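Local coordinates for protein prolyl oligopeptidase (PDB 1YR2) that probably hydrolyses oligopeptides as a serine peptidase of family S9A, cutting after proline and, far less readily, after alanine, at residues P648-T654 with K681-I687; Y88-E94 with A711-F716; A372-F377 with L437-A442; G112-R116 with D418-S424. All coordinates share one frame; numbering follows the deposited sequence.

In the fold
The four contacts fall into two pairs, one in each domain. Interactions 1 and 2, with centres about 12 Å apart, lie in the alpha/beta-hydrolase domain, where Pro-682 and Leu-684 of interaction 1 pack on Tyr-88 of interaction 2. Interactions 3 and 4, centres about 11 Å apart, share the propeller sheet containing strands 421-427 and 433-438. Some 45 to 51 Å separates the centres of one pair from those of the other. Along the chain, interaction 2 ties residues 88-94 to 711-716 and encloses the other three; interactions 3 and 4 alternate their segments, and interaction 1 follows them. The propeller is thus inserted between the parts of the hydrolase domain that interaction 2 brings together.

Interaction 1: residues P648-T654 with K681-I687; sequences PAILVTT and KPHLIRI
Residues 650-654 pair in parallel with strand 683-687, from Ile-650 opposite His-683 through Thr-654 opposite Ile-687, the two strand axes running 22° apart. The ladder includes Ile-650 N to Pro-682 O (3.0 Å), Leu-684 N to Ile-650 O and a short Arg-686 N to Val-652 O bond of 2.7 Å. At its start the His-683 ring turns back so that NE2 gives a weak, bent bond to Pro-648 O (2.8 Å, 126° at the hydrogen), with that oxygen near the ring plane. Lys-681 passes alongside Ala-649, its CD 3.6 Å from the backbone N of Ala-649. Helix 664-675 connects the strands in a beta-alpha-beta unit that forms one border of the alpha/beta-hydrolase sheet, strand 683-687 being outermost. On the face packed by this helix, Val-652 CG1 meets Ile-685 CG1 at 4.0 Å, and the extended Ile-685 carries CD1 on to Thr-654 CG2. The other face holds Leu-651, whose CG lies trans to the backbone N (chi1 -178°); its CD1 reaches Leu-684 CB at 3.9 Å and also touches Arg-686 CB. From there Arg-686 runs out, extended, to a salt bridge with Asp-708 of helix 699-717.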
loop_
_atom_site.group_PDB
_atom_site.type_symbol
_atom_site.label_atom_id
_atom_site.label_comp_id
_atom_site.label_asym_id
_atom_site.label_seq_id
_atom_site.Cartn_x
_atom_site.Cartn_y
_atom_site.Cartn_z
ATOM N N PRO A 648 -23.383 6.899 -19.324
ATOM C CA PRO A 648 -22.652 7.999 -18.717
ATOM C C PRO A 648 -21.583 8.548 -19.667
ATOM O O PRO A 648 -21.217 7.938 -20.691
ATOM C CB PRO A 648 -21.976 7.358 -17.506
ATOM C CG PRO A 648 -22.316 5.945 -17.506
ATOM C CD PRO A 648 -23.137 5.606 -18.655
ATOM N N ALA A 649 -21.074 9.701 -19.310
ATOM C CA ALA A 649 -19.815 10.176 -19.930
ATOM C C ALA A 649 -18.726 9.211 -19.476
ATOM O O ALA A 649 -18.688 8.837 -18.309
ATOM C CB ALA A 649 -19.500 11.578 -19.488
ATOM N N ILE A 650 -17.822 8.830 -20.377
ATOM C CA ILE A 650 -16.817 7.840 -20.093
ATOM C C ILE A 650 -15.494 8.285 -20.654
ATOM O O ILE A 650 -15.433 8.706 -21.818
ATOM C CB ILE A 650 -17.181 6.462 -20.721
ATOM C CG1 ILE A 650 -18.496 5.920 -20.172
ATOM C CG2 ILE A 650 -16.060 5.449 -20.490
ATOM C CD1 ILE A 650 -19.023 4.685 -20.895
ATOM N N LEU A 651 -14.457 8.257 -19.817
ATOM C CA LEU A 651 -13.100 8.579 -20.249
ATOM C C LEU A 651 -12.268 7.359 -19.905
ATOM O O LEU A 651 -11.863 7.141 -18.736
ATOM C CB LEU A 651 -12.576 9.832 -19.541
ATOM C CG LEU A 651 -11.189 10.356 -19.906
ATOM C CD1 LEU A 651 -11.150 10.687 -21.372
ATOM C CD2 LEU A 651 -10.844 11.543 -19.019
ATOM N N VAL A 652 -12.034 6.556 -20.930
ATOM C CA VAL A 652 -11.141 5.417 -20.865
ATOM C C VAL A 652 -9.675 5.912 -20.860
ATOM O O VAL A 652 -9.310 6.816 -21.622
ATOM C CB VAL A 652 -11.392 4.499 -22.056
ATOM C CG1 VAL A 652 -10.497 3.269 -22.013
ATOM C CG2 VAL A 652 -12.909 4.197 -22.189
ATOM N N THR A 653 -8.828 5.380 -19.996
ATOM C CA THR A 653 -7.401 5.807 -20.017
ATOM C C THR A 653 -6.476 4.634 -20.107
ATOM O O THR A 653 -6.713 3.578 -19.485
ATOM C CB THR A 653 -7.016 6.641 -18.774
ATOM O OG1 THR A 653 -7.201 5.826 -17.620
ATOM C CG2 THR A 653 -7.932 7.841 -18.560
ATOM N N THR A 654 -5.414 4.796 -20.888
ATOM C CA THR A 654 -4.369 3.768 -20.995
ATOM C C THR A 654 -3.193 4.397 -21.724
ATOM O O THR A 654 -3.375 5.409 -22.382
ATOM C CB THR A 654 -4.860 2.509 -21.791
ATOM O OG1 THR A 654 -3.782 1.601 -22.028
ATOM C CG2 THR A 654 -5.308 2.883 -23.221
ATOM N N LYS A 681 -23.511 11.794 -24.501
ATOM C CA LYS A 681 -22.385 12.104 -23.622
ATOM C C LYS A 681 -21.081 11.606 -24.266
ATOM O O LYS A 681 -21.085 10.633 -25.013
ATOM C CB LYS A 681 -22.616 11.530 -22.196
ATOM C CG LYS A 681 -23.733 12.332 -21.428
ATOM C CD LYS A 681 -23.970 11.794 -20.027
ATOM C CE LYS A 681 -25.005 12.591 -19.197
ATOM N NZ LYS A 681 -24.840 12.068 -17.769
ATOM N N PRO A 682 -19.974 12.290 -24.026
ATOM C CA PRO A 682 -18.681 11.908 -24.638
ATOM C C PRO A 682 -18.209 10.519 -24.168
ATOM O O PRO A 682 -18.235 10.273 -22.961
ATOM C CB PRO A 682 -17.706 12.925 -24.076
ATOM C CG PRO A 682 -18.502 13.971 -23.417
ATOM C CD PRO A 682 -19.848 13.428 -23.105
ATOM N N HIS A 683 -17.773 9.669 -25.095
ATOM C CA HIS A 683 -17.222 8.360 -24.807
ATOM C C HIS A 683 -15.845 8.339 -25.463
ATOM O O HIS A 683 -15.711 8.160 -26.688
ATOM C CB HIS A 683 -18.177 7.325 -25.380
ATOM C CG HIS A 683 -19.551 7.412 -24.778
ATOM N ND1 HIS A 683 -20.714 7.287 -25.508
ATOM C CD2 HIS A 683 -19.931 7.700 -23.508
ATOM C CE1 HIS A 683 -21.750 7.433 -24.694
ATOM N NE2 HIS A 683 -21.305 7.685 -23.475
ATOM N N LEU A 684 -14.829 8.627 -24.641
ATOM C CA LEU A 684 -13.540 9.062 -25.120
ATOM C C LEU A 684 -12.447 8.191 -24.579
ATOM O O LEU A 684 -12.628 7.565 -23.558
ATOM C CB LEU A 684 -13.202 10.488 -24.624
ATOM C CG LEU A 684 -14.191 11.592 -25.010
ATOM C CD1 LEU A 684 -13.733 12.950 -24.408
ATOM C CD2 LEU A 684 -14.342 11.689 -26.487
ATOM N N ILE A 685 -11.307 8.171 -25.278
ATOM C CA ILE A 685 -10.149 7.461 -24.758
ATOM C C ILE A 685 -8.965 8.411 -24.701
ATOM O O ILE A 685 -8.614 9.016 -25.701
ATOM C CB ILE A 685 -9.834 6.140 -25.558
ATOM C CG1 ILE A 685 -8.685 5.385 -24.892
ATOM C CG2 ILE A 685 -9.480 6.467 -27.032
ATOM C CD1 ILE A 685 -8.350 4.065 -25.523
ATOM N N ARG A 686 -8.345 8.523 -23.529
ATOM C CA ARG A 686 -7.133 9.325 -23.354
ATOM C C ARG A 686 -5.960 8.367 -23.390
ATOM O O ARG A 686 -5.844 7.488 -22.537
ATOM C CB ARG A 686 -7.176 10.068 -22.032
ATOM C CG ARG A 686 -5.972 10.963 -21.744
ATOM C CD ARG A 686 -5.953 11.407 -20.301
ATOM N NE ARG A 686 -4.948 12.437 -20.073
ATOM C CZ ARG A 686 -3.634 12.210 -19.930
ATOM N NH1 ARG A 686 -3.149 10.980 -19.955
ATOM N NH2 ARG A 686 -2.797 13.222 -19.727
ATOM N N ILE A 687 -5.126 8.512 -24.392
ATOM C CA ILE A 687 -4.042 7.588 -24.624
ATOM C C ILE A 687 -2.704 8.308 -24.390
ATOM O O ILE A 687 -2.372 9.261 -25.115
ATOM C CB ILE A 687 -4.105 7.015 -26.026
ATOM C CG1 ILE A 687 -5.484 6.411 -26.334
ATOM C CG2 ILE A 687 -3.067 5.915 -26.133
ATOM C CD1 ILE A 687 -5.714 6.059 -27.802
#

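Interaction 2: residues Y88-E94 with A711-F716; sequences YLKQLPE and AFLAHF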
loop_
_atom_site.group_PDB
_atom_site.type_symbol
_atom_site.label_atom_id
_atom_site.label_comp_id
_atom_site.label_asym_id
_atom_site.label_seq_id
_atom_site.Cartn_x
_atom_site.Cartn_y
_atom_site.Cartn_z
ATOM N N TYR A 88 -10.897 17.904 -26.729
ATOM C CA TYR A 88 -12.049 18.026 -25.848
ATOM C C TYR A 88 -11.617 18.431 -24.420
ATOM O O TYR A 88 -12.204 19.312 -23.820
ATOM C CB TYR A 88 -12.839 16.722 -25.809
ATOM C CG TYR A 88 -14.055 16.801 -24.926
ATOM C CD1 TYR A 88 -15.274 17.277 -25.427
ATOM C CD2 TYR A 88 -13.999 16.423 -23.595
ATOM C CE1 TYR A 88 -16.387 17.369 -24.606
ATOM C CE2 TYR A 88 -15.096 16.542 -22.774
ATOM C CZ TYR A 88 -16.274 17.011 -23.269
ATOM O OH TYR A 88 -17.361 17.124 -22.432
ATOM N N LEU A 89 -10.615 17.742 -23.881
ATOM C CA LEU A 89 -10.237 17.912 -22.484
ATOM C C LEU A 89 -9.681 19.307 -22.191
ATOM O O LEU A 89 -9.878 19.821 -21.084
ATOM C CB LEU A 89 -9.256 16.832 -22.031
ATOM C CG LEU A 89 -9.784 15.411 -21.987
ATOM C CD1 LEU A 89 -8.666 14.388 -21.655
ATOM C CD2 LEU A 89 -11.010 15.241 -21.019
ATOM N N LYS A 90 -9.014 19.901 -23.190
ATOM C CA LYS A 90 -8.406 21.241 -23.097
ATOM C C LYS A 90 -9.480 22.311 -22.914
ATOM O O LYS A 90 -9.183 23.407 -22.446
ATOM C CB LYS A 90 -7.570 21.564 -24.372
ATOM C CG LYS A 90 -6.222 22.314 -24.102
ATOM C CD LYS A 90 -5.208 22.259 -25.323
ATOM C CE LYS A 90 -4.521 20.856 -25.437
ATOM N NZ LYS A 90 -4.158 20.413 -26.862
ATOM N N GLN A 91 -10.713 21.988 -23.286
ATOM C CA GLN A 91 -11.873 22.874 -23.172
ATOM C C GLN A 91 -12.524 22.878 -21.764
ATOM O O GLN A 91 -13.351 23.725 -21.464
ATOM C CB GLN A 91 -12.928 22.414 -24.174
ATOM C CG GLN A 91 -13.404 23.377 -25.205
ATOM C CD GLN A 91 -14.033 22.660 -26.407
ATOM O OE1 GLN A 91 -15.231 22.806 -26.676
ATOM N NE2 GLN A 91 -13.230 21.856 -27.106
ATOM N N LEU A 92 -12.222 21.914 -20.913
ATOM C CA LEU A 92 -12.918 21.845 -19.624
ATOM C C LEU A 92 -12.404 22.920 -18.667
ATOM O O LEU A 92 -11.221 22.927 -18.336
ATOM C CB LEU A 92 -12.746 20.478 -18.992
ATOM C CG LEU A 92 -13.367 19.363 -19.823
ATOM C CD1 LEU A 92 -12.943 18.035 -19.243
ATOM C CD2 LEU A 92 -14.883 19.514 -19.846
ATOM N N PRO A 93 -13.277 23.823 -18.213
ATOM C CA PRO A 93 -12.812 24.917 -17.372
ATOM C C PRO A 93 -12.467 24.482 -15.930
ATOM O O PRO A 93 -11.828 25.278 -15.267
ATOM C CB PRO A 93 -13.970 25.913 -17.436
ATOM C CG PRO A 93 -15.166 25.067 -17.581
ATOM C CD PRO A 93 -14.733 23.895 -18.434
ATOM N N GLU A 94 -12.822 23.269 -15.482
ATOM C CA GLU A 94 -12.482 22.834 -14.120
ATOM C C GLU A 94 -10.991 22.419 -14.016
ATOM O O GLU A 94 -10.443 22.369 -12.923
ATOM C CB GLU A 94 -13.380 21.664 -13.656
ATOM C CG GLU A 94 -14.895 21.882 -13.683
ATOM C CD GLU A 94 -15.548 21.704 -15.055
ATOM O OE1 GLU A 94 -14.852 21.370 -16.052
ATOM O OE2 GLU A 94 -16.769 21.971 -15.151
ATOM N N ALA A 711 -11.222 16.617 -14.036
ATOM C CA ALA A 711 -11.973 17.689 -14.700
ATOM C C ALA A 711 -13.171 17.101 -15.458
ATOM O O ALA A 711 -14.268 17.669 -15.418
ATOM C CB ALA A 711 -11.065 18.422 -15.671
ATOM N N PHE A 712 -12.953 15.987 -16.158
ATOM C CA PHE A 712 -14.037 15.285 -16.890
ATOM C C PHE A 712 -15.112 14.830 -15.903
ATOM O O PHE A 712 -16.298 15.138 -16.039
ATOM C CB PHE A 712 -13.433 14.121 -17.663
ATOM C CG PHE A 712 -14.383 13.387 -18.556
ATOM C CD1 PHE A 712 -15.055 12.273 -18.094
ATOM C CD2 PHE A 712 -14.499 13.727 -19.876
ATOM C CE1 PHE A 712 -15.886 11.568 -18.968
ATOM C CE2 PHE A 712 -15.326 13.018 -20.764
ATOM C CZ PHE A 712 -16.009 11.960 -20.312
ATOM N N LEU A 713 -14.716 14.099 -14.886
ATOM C CA LEU A 713 -15.683 13.645 -13.869
ATOM C C LEU A 713 -16.395 14.819 -13.165
ATOM O O LEU A 713 -17.601 14.742 -12.884
ATOM C CB LEU A 713 -15.007 12.747 -12.822
ATOM C CG LEU A 713 -14.291 11.507 -13.373
ATOM C CD1 LEU A 713 -13.688 10.661 -12.220
ATOM C CD2 LEU A 713 -15.240 10.647 -14.227
ATOM N N ALA A 714 -15.658 15.872 -12.825
ATOM C CA ALA A 714 -16.272 17.069 -12.219
ATOM C C ALA A 714 -17.301 17.731 -13.114
ATOM O O ALA A 714 -18.339 18.145 -12.663
ATOM C CB ALA A 714 -15.204 18.113 -11.888
ATOM N N HIS A 715 -16.964 17.864 -14.379
ATOM C CA HIS A 715 -17.839 18.524 -15.358
ATOM C C HIS A 715 -19.188 17.799 -15.411
ATOM O O HIS A 715 -20.241 18.420 -15.299
ATOM C CB HIS A 715 -17.173 18.504 -16.717
ATOM C CG HIS A 715 -17.933 19.252 -17.764
ATOM N ND1 HIS A 715 -18.053 20.625 -17.744
ATOM C CD2 HIS A 715 -18.626 18.824 -18.845
ATOM C CE1 HIS A 715 -18.781 21.016 -18.780
ATOM N NE2 HIS A 715 -19.135 19.947 -19.470
ATOM N N PHE A 716 -19.139 16.459 -15.436
ATOM C CA PHE A 716 -20.341 15.661 -15.625
ATOM C C PHE A 716 -21.080 15.332 -14.313
ATOM O O PHE A 716 -22.211 14.841 -14.360
ATOM C CB PHE A 716 -20.016 14.421 -16.469
ATOM C CG PHE A 716 -19.838 14.763 -17.895
ATOM C CD1 PHE A 716 -20.950 15.128 -18.660
ATOM C CD2 PHE A 716 -18.573 14.828 -18.474
ATOM C CE1 PHE A 716 -20.790 15.572 -19.987
ATOM C CE2 PHE A 716 -18.416 15.233 -19.799
ATOM C CZ PHE A 716 -19.519 15.607 -20.552
#
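His-715 is gripped from two directions by one short segment: Leu-92 sets a methyl over a face of its ring, and Glu-94 takes the ring's N-H at the edge. The methyl, CD2, sits 3.9 Å from the centroid of the His-715 ring, a CH-pi contact. Glu-94 bends at its second torsion (chi2 81°), folding the carboxylate back over the helix so that OE2 accepts from His-715 ND1 at 3.2 Å. The bond is fairly straight at 161° and uses the syn side of OE2, although carboxylate and ring planes are turned 69° apart. The nearby carboxylate would be expected to favour a protonated imidazole. Glu-94 OE1, by contrast, is buried here without a polar partner.

The other branch of Leu-92, CD1, settles against the helix backbone, 3.7 Å from Phe-712 N and close to Ala-711 CB. Next to it, Leu-89 CD2 reaches Phe-712 CD2 at 4.0 Å. The rings of Tyr-88 and Phe-716 meet edge-on from opposite directions, Tyr-88 OH lying 3.2 Å from Phe-716 CZ, while Tyr-88 CE2 touches Phe-712 CE2 at 4.1 Å. Ala-649 and Leu-684 of the central sheet pack against these aromatics. A segment from ahead of the propeller thus packs on the last long helix of the sheet's sandwich, as in the prolyl oligopeptidase fold, whose hydrolase domain draws on both ends of the chain.

Interaction 3: residues A372-F377 with L437-A442; sequences AGNRLF and LDPATA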
loop_
_atom_site.group_PDB
_atom_site.type_symbol
_atom_site.label_atom_id
_atom_site.label_comp_id
_atom_site.label_asym_id
_atom_site.label_seq_id
_atom_site.Cartn_x
_atom_site.Cartn_y
_atom_site.Cartn_z
ATOM N N ALA A 372 6.756 -1.849 23.658
ATOM C CA ALA A 372 7.216 -0.547 24.162
ATOM C C ALA A 372 6.694 -0.311 25.560
ATOM O O ALA A 372 5.570 -0.673 25.885
ATOM C CB ALA A 372 6.771 0.590 23.208
ATOM N N GLY A 373 7.525 0.301 26.409
ATOM C CA GLY A 373 7.123 0.567 27.772
ATOM C C GLY A 373 7.045 -0.812 28.420
ATOM O O GLY A 373 8.021 -1.571 28.354
ATOM N N ASN A 374 5.890 -1.189 28.941
ATOM C CA ASN A 374 5.739 -2.537 29.522
ATOM C C ASN A 374 4.654 -3.317 28.817
ATOM O O ASN A 374 4.087 -4.203 29.407
ATOM C CB ASN A 374 5.404 -2.492 31.020
ATOM C CG ASN A 374 6.525 -1.899 31.836
ATOM O OD1 ASN A 374 7.727 -2.137 31.546
ATOM N ND2 ASN A 374 6.169 -1.073 32.814
ATOM N N ARG A 375 4.445 -3.028 27.530
ATOM C CA ARG A 375 3.286 -3.512 26.809
ATOM C C ARG A 375 3.565 -4.003 25.404
ATOM O O ARG A 375 4.538 -3.590 24.708
ATOM C CB ARG A 375 2.253 -2.402 26.752
ATOM C CG ARG A 375 1.527 -2.172 28.031
ATOM C CD ARG A 375 0.620 -0.980 27.972
ATOM N NE ARG A 375 -0.320 -0.938 29.091
ATOM C CZ ARG A 375 -1.298 -0.030 29.193
ATOM N NH1 ARG A 375 -1.457 0.936 28.276
ATOM N NH2 ARG A 375 -2.151 -0.102 30.180
ATOM N N LEU A 376 2.686 -4.894 24.964
ATOM C CA LEU A 376 2.596 -5.303 23.575
ATOM C C LEU A 376 1.606 -4.415 22.862
ATOM O O LEU A 376 0.550 -4.130 23.393
ATOM C CB LEU A 376 2.072 -6.736 23.454
ATOM C CG LEU A 376 2.957 -7.869 23.929
ATOM C CD1 LEU A 376 2.115 -9.080 24.286
ATOM C CD2 LEU A 376 3.960 -8.208 22.788
ATOM N N PHE A 377 1.961 -3.986 21.670
ATOM C CA PHE A 377 1.049 -3.235 20.783
ATOM C C PHE A 377 0.853 -4.033 19.498
ATOM O O PHE A 377 1.796 -4.214 18.692
ATOM C CB PHE A 377 1.590 -1.821 20.532
ATOM C CG PHE A 377 1.604 -0.993 21.765
ATOM C CD1 PHE A 377 0.435 -0.356 22.204
ATOM C CD2 PHE A 377 2.715 -1.010 22.582
ATOM C CE1 PHE A 377 0.418 0.361 23.389
ATOM C CE2 PHE A 377 2.727 -0.328 23.761
ATOM C CZ PHE A 377 1.570 0.367 24.194
ATOM N N LEU A 437 3.387 7.991 20.938
ATOM C CA LEU A 437 2.552 7.052 21.664
ATOM C C LEU A 437 3.052 6.974 23.087
ATOM O O LEU A 437 4.211 6.733 23.311
ATOM C CB LEU A 437 2.627 5.670 20.998
ATOM C CG LEU A 437 2.055 4.491 21.752
ATOM C CD1 LEU A 437 0.556 4.614 21.862
ATOM C CD2 LEU A 437 2.499 3.192 21.046
ATOM N N ASP A 438 2.173 7.190 24.058
ATOM C CA ASP A 438 2.504 6.962 25.463
ATOM C C ASP A 438 2.036 5.556 25.769
ATOM O O ASP A 438 0.849 5.280 25.823
ATOM C CB ASP A 438 1.774 7.964 26.346
ATOM C CG ASP A 438 2.091 7.775 27.830
ATOM O OD1 ASP A 438 2.693 6.757 28.204
ATOM O OD2 ASP A 438 1.744 8.594 28.677
ATOM N N PRO A 439 2.954 4.631 25.924
ATOM C CA PRO A 439 2.551 3.230 26.044
ATOM C C PRO A 439 1.811 2.951 27.341
ATOM O O PRO A 439 0.978 2.070 27.306
ATOM C CB PRO A 439 3.878 2.469 25.863
ATOM C CG PRO A 439 4.879 3.358 26.274
ATOM C CD PRO A 439 4.410 4.791 25.981
ATOM N N ALA A 440 2.012 3.729 28.405
ATOM C CA ALA A 440 1.307 3.509 29.683
ATOM C C ALA A 440 -0.165 3.867 29.596
ATOM O O ALA A 440 -0.962 3.330 30.328
ATOM C CB ALA A 440 1.972 4.337 30.801
ATOM N N THR A 441 -0.540 4.811 28.729
ATOM C CA THR A 441 -1.953 5.176 28.574
ATOM C C THR A 441 -2.566 4.742 27.225
ATOM O O THR A 441 -3.771 4.861 27.034
ATOM C CB THR A 441 -2.105 6.663 28.680
ATOM O OG1 THR A 441 -1.349 7.279 27.631
ATOM C CG2 THR A 441 -1.448 7.203 29.967
ATOM N N ALA A 442 -1.717 4.303 26.290
ATOM C CA ALA A 442 -2.124 3.859 24.967
ATOM C C ALA A 442 -2.775 5.025 24.208
ATOM O O ALA A 442 -3.735 4.842 23.479
ATOM C CB ALA A 442 -3.059 2.641 25.080
#
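Pro-439 is the bump of this contact between neighbouring propeller blades, pressing into a hollow shaped by Ala-372, Gly-373 and Phe-377. The hollow lies at the type II' turn joining the first two strands of one blade; the proline sits just after the third strand of the next. With no side chain on Gly-373, the ring of Pro-439 can approach until its CG is 3.9 Å from Gly-373 CA. One wall is Ala-372 O, 3.6 Å from Pro-439 CB, and another is the end of the Phe-377 ring, whose CZ lies 3.5 Å from the same CB. Leu-437 CD2 stands over the middle of one face of this ring, 4.1 Å from the centroid of the Phe-377 ring, in a CH-pi contact.

Arg-375 closes the outer rim. Its chain runs extended past the proline, CD coming 3.1 Å from Pro-439 O, and NH1 gives that oxygen a weak bond of 2.9 Å, bent to 129°. Ala-440 O rests over one face of the guanidinium. The turn that carries Pro-439 is held from within by an Asx turn, Asp-438 OD1 accepting from Ala-440 N at 3.1 Å from above the carboxylate plane.

Interaction 4: residues G112-R116 with D418-S424; sequences GLPQR and DRHAYLS
Pro-114 lays its ring over one face of Tyr-422, CG standing almost directly above the middle at 3.6 Å from the centroid of the Tyr-422 ring, a close CH-pi contact. Trp-447 meets the same tyrosine edge-to-face. At the far end of the tyrosine, Arg-116 NE donates to Tyr-422 OH (2.8 Å, 143° at the hydrogen); guanidinium and phenol ring are nearly coplanar, only 10° apart, yet the oxygen lies 26° out of the guanidinium plane. Arg-116 gets there because its chain is extended from CG to NE. These residues join the innermost strand of the first propeller blade to the second strand of the last. The two segments run almost antiparallel, but even Leu-113 and Tyr-422 keep their CA atoms 6.6 Å apart, so side chains carry the join, consistent with the open, unclasped propeller known from prolyl oligopeptidases. His-420 leans obliquely over one guanidinium face, touching it with CD2, 3.4 Å from Arg-116 NH1. The backbone at His-420 is part of an Asx turn: Asp-418 OD1 accepts from His-420 N at 2.9 Å, while Asp-418 OD2 is salt-bridged to Arg-415. At the other end Leu-113 lies alongside the base of Tyr-422, pointing the opposite way, its CD2 3.8 Å from Tyr-422 CB and 3.7 Å from Ser-424 N.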
loop_
_atom_site.group_PDB
_atom_site.type_symbol
_atom_site.label_atom_id
_atom_site.label_comp_id
_atom_site.label_asym_id
_atom_site.label_seq_id
_atom_site.Cartn_x
_atom_site.Cartn_y
_atom_site.Cartn_z
ATOM N N GLY A 112 10.834 9.814 9.408
ATOM C CA GLY A 112 10.788 8.406 9.755
ATOM C C GLY A 112 10.524 8.189 11.220
ATOM O O GLY A 112 10.628 9.099 12.037
ATOM N N LEU A 113 10.180 6.956 11.601
ATOM C CA LEU A 113 10.012 6.617 12.978
ATOM C C LEU A 113 11.373 6.763 13.657
ATOM O O LEU A 113 12.371 6.210 13.186
ATOM C CB LEU A 113 9.486 5.194 13.166
ATOM C CG LEU A 113 8.016 4.885 12.796
ATOM C CD1 LEU A 113 7.869 3.398 12.445
ATOM C CD2 LEU A 113 7.029 5.307 13.935
ATOM N N PRO A 114 11.390 7.456 14.792
ATOM C CA PRO A 114 12.627 7.664 15.525
ATOM C C PRO A 114 13.086 6.507 16.405
ATOM O O PRO A 114 12.260 5.764 16.931
ATOM C CB PRO A 114 12.323 8.881 16.352
ATOM C CG PRO A 114 10.918 8.923 16.499
ATOM C CD PRO A 114 10.287 8.254 15.337
ATOM N N GLN A 115 14.392 6.376 16.553
ATOM C CA GLN A 115 15.027 5.389 17.423
ATOM C C GLN A 115 15.788 6.151 18.489
ATOM O O GLN A 115 16.644 6.977 18.171
ATOM C CB GLN A 115 15.977 4.490 16.639
ATOM C CG GLN A 115 15.297 3.614 15.624
ATOM C CD GLN A 115 14.393 2.559 16.268
ATOM O OE1 GLN A 115 14.624 2.128 17.409
ATOM N NE2 GLN A 115 13.378 2.133 15.537
ATOM N N ARG A 116 15.459 5.901 19.744
ATOM C CA ARG A 116 16.189 6.503 20.888
ATOM C C ARG A 116 17.226 5.507 21.416
ATOM O O ARG A 116 16.889 4.354 21.700
ATOM C CB ARG A 116 15.194 6.848 21.975
ATOM C CG ARG A 116 14.222 7.951 21.557
ATOM C CD ARG A 116 13.035 8.196 22.540
ATOM N NE ARG A 116 12.572 9.565 22.354
ATOM C CZ ARG A 116 12.896 10.602 23.132
ATOM N NH1 ARG A 116 13.651 10.461 24.213
ATOM N NH2 ARG A 116 12.409 11.803 22.823
ATOM N N ASP A 418 11.243 2.025 28.042
ATOM C CA ASP A 418 11.272 3.404 27.562
ATOM C C ASP A 418 9.828 3.951 27.541
ATOM O O ASP A 418 8.931 3.308 26.971
ATOM C CB ASP A 418 11.884 3.400 26.149
ATOM C CG ASP A 418 12.215 4.776 25.624
ATOM O OD1 ASP A 418 11.592 5.779 26.049
ATOM O OD2 ASP A 418 13.106 4.930 24.737
ATOM N N ARG A 419 9.610 5.149 28.072
ATOM C CA ARG A 419 8.278 5.757 28.105
ATOM C C ARG A 419 7.868 6.469 26.806
ATOM O O ARG A 419 6.728 6.846 26.669
ATOM C CB ARG A 419 8.184 6.731 29.272
ATOM C CG ARG A 419 8.953 8.043 29.097
ATOM C CD ARG A 419 9.233 8.708 30.428
ATOM N NE ARG A 419 10.284 9.726 30.376
ATOM C CZ ARG A 419 10.501 10.614 31.347
ATOM N NH1 ARG A 419 9.753 10.609 32.453
ATOM N NH2 ARG A 419 11.475 11.514 31.230
ATOM N N HIS A 420 8.799 6.646 25.869
ATOM C CA HIS A 420 8.539 7.324 24.597
ATOM C C HIS A 420 8.430 6.237 23.544
ATOM O O HIS A 420 9.362 5.431 23.349
ATOM C CB HIS A 420 9.669 8.292 24.238
ATOM C CG HIS A 420 9.791 9.432 25.190
ATOM N ND1 HIS A 420 8.721 10.248 25.502
ATOM C CD2 HIS A 420 10.820 9.836 25.969
ATOM C CE1 HIS A 420 9.099 11.127 26.419
ATOM N NE2 HIS A 420 10.372 10.905 26.704
ATOM N N ALA A 421 7.259 6.144 22.944
ATOM C CA ALA A 421 7.063 5.293 21.775
ATOM C C ALA A 421 6.460 6.097 20.620
ATOM O O ALA A 421 6.074 7.246 20.791
ATOM C CB ALA A 421 6.181 4.109 22.138
ATOM N N TYR A 422 6.411 5.499 19.443
ATOM C CA TYR A 422 6.007 6.183 18.200
ATOM C C TYR A 422 5.256 5.185 17.332
ATOM O O TYR A 422 5.574 3.996 17.343
ATOM C CB TYR A 422 7.232 6.704 17.449
ATOM C CG TYR A 422 8.042 7.604 18.340
ATOM C CD1 TYR A 422 7.733 8.954 18.459
ATOM C CD2 TYR A 422 9.007 7.067 19.199
ATOM C CE1 TYR A 422 8.435 9.795 19.361
ATOM C CE2 TYR A 422 9.695 7.860 20.103
ATOM C CZ TYR A 422 9.394 9.220 20.191
ATOM O OH TYR A 422 10.075 9.985 21.095
ATOM N N LEU A 423 4.277 5.677 16.586
ATOM C CA LEU A 423 3.425 4.870 15.713
ATOM C C LEU A 423 3.267 5.620 14.396
ATOM O O LEU A 423 2.987 6.822 14.401
ATOM C CB LEU A 423 2.055 4.686 16.406
ATOM C CG LEU A 423 0.936 3.874 15.802
ATOM C CD1 LEU A 423 1.422 2.471 15.583
ATOM C CD2 LEU A 423 -0.191 3.746 16.810
ATOM N N SER A 424 3.415 4.930 13.272
ATOM C CA SER A 424 3.216 5.516 11.964
ATOM C C SER A 424 1.737 5.355 11.539
ATOM O O SER A 424 1.187 4.265 11.609
ATOM C CB SER A 424 4.176 4.870 10.961
ATOM O OG SER A 424 3.961 5.447 9.685
#